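Hypothetical protein PH1789 (Pyrococcus horikoshii, PDB 1WR2) is of unknown function but carries an ATP-grasp domain, a fold shared by a large family of nucleotide-binding proteins. Local coordinates at residues A[51-54]-A[55-59]. Sequence-based numbering, arbitrary orientation.
Sequences YAKE and IGYPV
Ile55 N donates to Tyr51 O at 2.9 Å, an i to i+4 backbone bond in the last turn of helix 45-55. The bond is nearly straight, with an N-H...O angle of 170°. One residue on, Gly56 N donates to Ala52 O at 2.7 Å. Here the angle falls to 132°, consistent with the chain turning out of the helix. Gly56 has positive phi (87°) and is the first residue to leave helical geometry. These backbone angles suit glycine, since a CB here would be jammed against the carbonyl oxygen of the residue before. The carbonyls of Tyr51 and Ala52 thus each accept from one of two consecutive amides.

Ile55 sets CG1 between its backbone N and carbonyl carbon. This brings CG1 to 3.4 Å from Tyr51 O, the oxygen that accepts from Ile55 N.

Past the glycine, the chain folds Tyr57 back against the helix. Its ring lies obliquely to the Ala52 methyl, with Tyr57 CZ 3.5 Å from Ala52 CB. The same methyl reaches Val59 CG1 at 4.3 Å, at the start of strand 59-64. Leu87 of helix 84-101 also touches Ala52 and Tyr57. Both hydrogen bonds between the two segments are backbone to backbone, while apolar side chains pack the helix end against the connection into the strand. The chemistry implies a helix end closed by main-chain bonds, with glycine taking the positive-phi position at the exit.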
ATOM      1  N   TYR A  51      -3.398 -11.228 -17.992  1.00 50.60           N
ATOM      2  CA  TYR A  51      -3.856 -10.864 -16.651  1.00 51.55           C
ATOM      3  C   TYR A  51      -4.979  -9.833 -16.699  1.00 52.07           C
ATOM      4  O   TYR A  51      -5.894  -9.869 -15.878  1.00 51.31           O
ATOM      5  CB  TYR A  51      -2.704 -10.300 -15.812  1.00 53.22           C
ATOM      6  CG  TYR A  51      -1.607 -11.291 -15.476  1.00 55.00           C
ATOM      7  CD1 TYR A  51      -1.912 -12.579 -15.041  1.00 57.03           C
ATOM      8  CD2 TYR A  51      -0.263 -10.920 -15.540  1.00 55.05           C
ATOM      9  CE1 TYR A  51      -0.903 -13.475 -14.671  1.00 58.90           C
ATOM     10  CE2 TYR A  51       0.753 -11.804 -15.173  1.00 56.89           C
ATOM     11  CZ  TYR A  51       0.425 -13.079 -14.738  1.00 58.81           C
ATOM     12  OH  TYR A  51       1.420 -13.954 -14.356  1.00 59.88           O
ATOM     13  N   ALA A  52      -4.901  -8.911 -17.655  1.00 52.50           N
ATOM     14  CA  ALA A  52      -5.926  -7.882 -17.795  1.00 53.17           C
ATOM     15  C   ALA A  52      -7.260  -8.556 -18.083  1.00 53.92           C
ATOM     16  O   ALA A  52      -8.270  -8.255 -17.442  1.00 52.21           O
ATOM     17  CB  ALA A  52      -5.568  -6.933 -18.923  1.00 51.53           C
ATOM     18  N   LYS A  53      -7.260  -9.464 -19.054  1.00 55.71           N
ATOM     19  CA  LYS A  53      -8.480 -10.188 -19.407  1.00 59.19           C
ATOM     20  C   LYS A  53      -8.946 -10.991 -18.203  1.00 59.04           C
ATOM     21  O   LYS A  53     -10.143 -11.124 -17.947  1.00 58.03           O
ATOM     22  CB  LYS A  53      -8.230 -11.139 -20.577  1.00 60.31           C
ATOM     23  CG  LYS A  53      -8.124 -10.462 -21.928  1.00 63.21           C
ATOM     24  CD  LYS A  53      -8.166 -11.491 -23.047  1.00 65.56           C
ATOM     25  CE  LYS A  53      -8.266 -10.826 -24.408  1.00 65.96           C
ATOM     26  NZ  LYS A  53      -8.351 -11.826 -25.499  1.00 66.77           N
ATOM     27  N   GLU A  54      -7.979 -11.517 -17.461  1.00 59.91           N
ATOM     28  CA  GLU A  54      -8.263 -12.319 -16.284  1.00 60.01           C
ATOM     29  C   GLU A  54      -9.028 -11.542 -15.217  1.00 58.37           C
ATOM     30  O   GLU A  54     -10.120 -11.945 -14.824  1.00 58.50           O
ATOM     31  CB  GLU A  54      -6.954 -12.859 -15.705  1.00 62.62           C
ATOM     32  CG  GLU A  54      -6.954 -14.360 -15.468  1.00 65.93           C
ATOM     33  CD  GLU A  54      -5.585 -14.891 -15.073  1.00 68.40           C
ATOM     34  OE1 GLU A  54      -4.645 -14.784 -15.890  1.00 68.95           O
ATOM     35  OE2 GLU A  54      -5.451 -15.414 -13.947  1.00 70.06           O
ATOM     36  N   ILE A  55      -8.468 -10.429 -14.751  1.00 55.67           N
ATOM     37  CA  ILE A  55      -9.135  -9.644 -13.721  1.00 53.80           C
ATOM     38  C   ILE A  55     -10.218  -8.718 -14.266  1.00 53.57           C
ATOM     39  O   ILE A  55     -11.030  -8.197 -13.500  1.00 50.78           O
ATOM     40  CB  ILE A  55      -8.123  -8.815 -12.895  1.00 55.74           C
ATOM     41  CG1 ILE A  55      -7.485  -7.733 -13.759  1.00 54.21           C
ATOM     42  CG2 ILE A  55      -7.048  -9.734 -12.325  1.00 55.19           C
ATOM     43  CD1 ILE A  55      -6.557  -6.829 -12.977  1.00 54.87           C
ATOM     44  N   GLY A  56     -10.228  -8.524 -15.585  1.00 53.33           N
ATOM     45  CA  GLY A  56     -11.232  -7.680 -16.218  1.00 53.13           C
ATOM     46  C   GLY A  56     -10.927  -6.194 -16.306  1.00 51.72           C
ATOM     47  O   GLY A  56     -10.462  -5.588 -15.339  1.00 51.10           O
ATOM     48  N   TYR A  57     -11.194  -5.601 -17.469  1.00 50.43           N
ATOM     49  CA  TYR A  57     -10.962  -4.170 -17.677  1.00 48.80           C
ATOM     50  C   TYR A  57     -12.079  -3.358 -17.017  1.00 48.00           C
ATOM     51  O   TYR A  57     -13.184  -3.863 -16.819  1.00 48.40           O
ATOM     52  CB  TYR A  57     -10.921  -3.837 -19.175  1.00 48.57           C
ATOM     53  CG  TYR A  57      -9.694  -4.329 -19.910  1.00 46.82           C
ATOM     54  CD1 TYR A  57      -9.619  -5.632 -20.404  1.00 46.26           C
ATOM     55  CD2 TYR A  57      -8.600  -3.479 -20.116  1.00 46.36           C
ATOM     56  CE1 TYR A  57      -8.478  -6.077 -21.095  1.00 46.98           C
ATOM     57  CE2 TYR A  57      -7.465  -3.909 -20.795  1.00 44.13           C
ATOM     58  CZ  TYR A  57      -7.406  -5.205 -21.284  1.00 46.63           C
ATOM     59  OH  TYR A  57      -6.283  -5.612 -21.971  1.00 43.11           O
ATOM     60  N   PRO A  58     -11.809  -2.089 -16.671  1.00 45.09           N
ATOM     61  CA  PRO A  58     -10.548  -1.358 -16.847  1.00 44.33           C
ATOM     62  C   PRO A  58      -9.508  -1.733 -15.795  1.00 41.75           C
ATOM     63  O   PRO A  58      -9.852  -2.106 -14.674  1.00 39.05           O
ATOM     64  CB  PRO A  58     -10.985   0.095 -16.728  1.00 43.93           C
ATOM     65  CG  PRO A  58     -12.059   0.017 -15.685  1.00 46.31           C
ATOM     66  CD  PRO A  58     -12.854  -1.198 -16.133  1.00 46.07           C
ATOM     67  N   VAL A  59      -8.233  -1.620 -16.154  1.00 41.28           N
ATOM     68  CA  VAL A  59      -7.161  -1.961 -15.226  1.00 38.56           C
ATOM     69  C   VAL A  59      -6.161  -0.829 -15.055  1.00 39.22           C
ATOM     70  O   VAL A  59      -6.217   0.183 -15.760  1.00 39.14           O
ATOM     71  CB  VAL A  59      -6.393  -3.214 -15.695  1.00 38.38           C
ATOM     72  CG1 VAL A  59      -7.365  -4.374 -15.899  1.00 41.13           C
ATOM     73  CG2 VAL A  59      -5.642  -2.913 -16.988  1.00 38.61           C
TER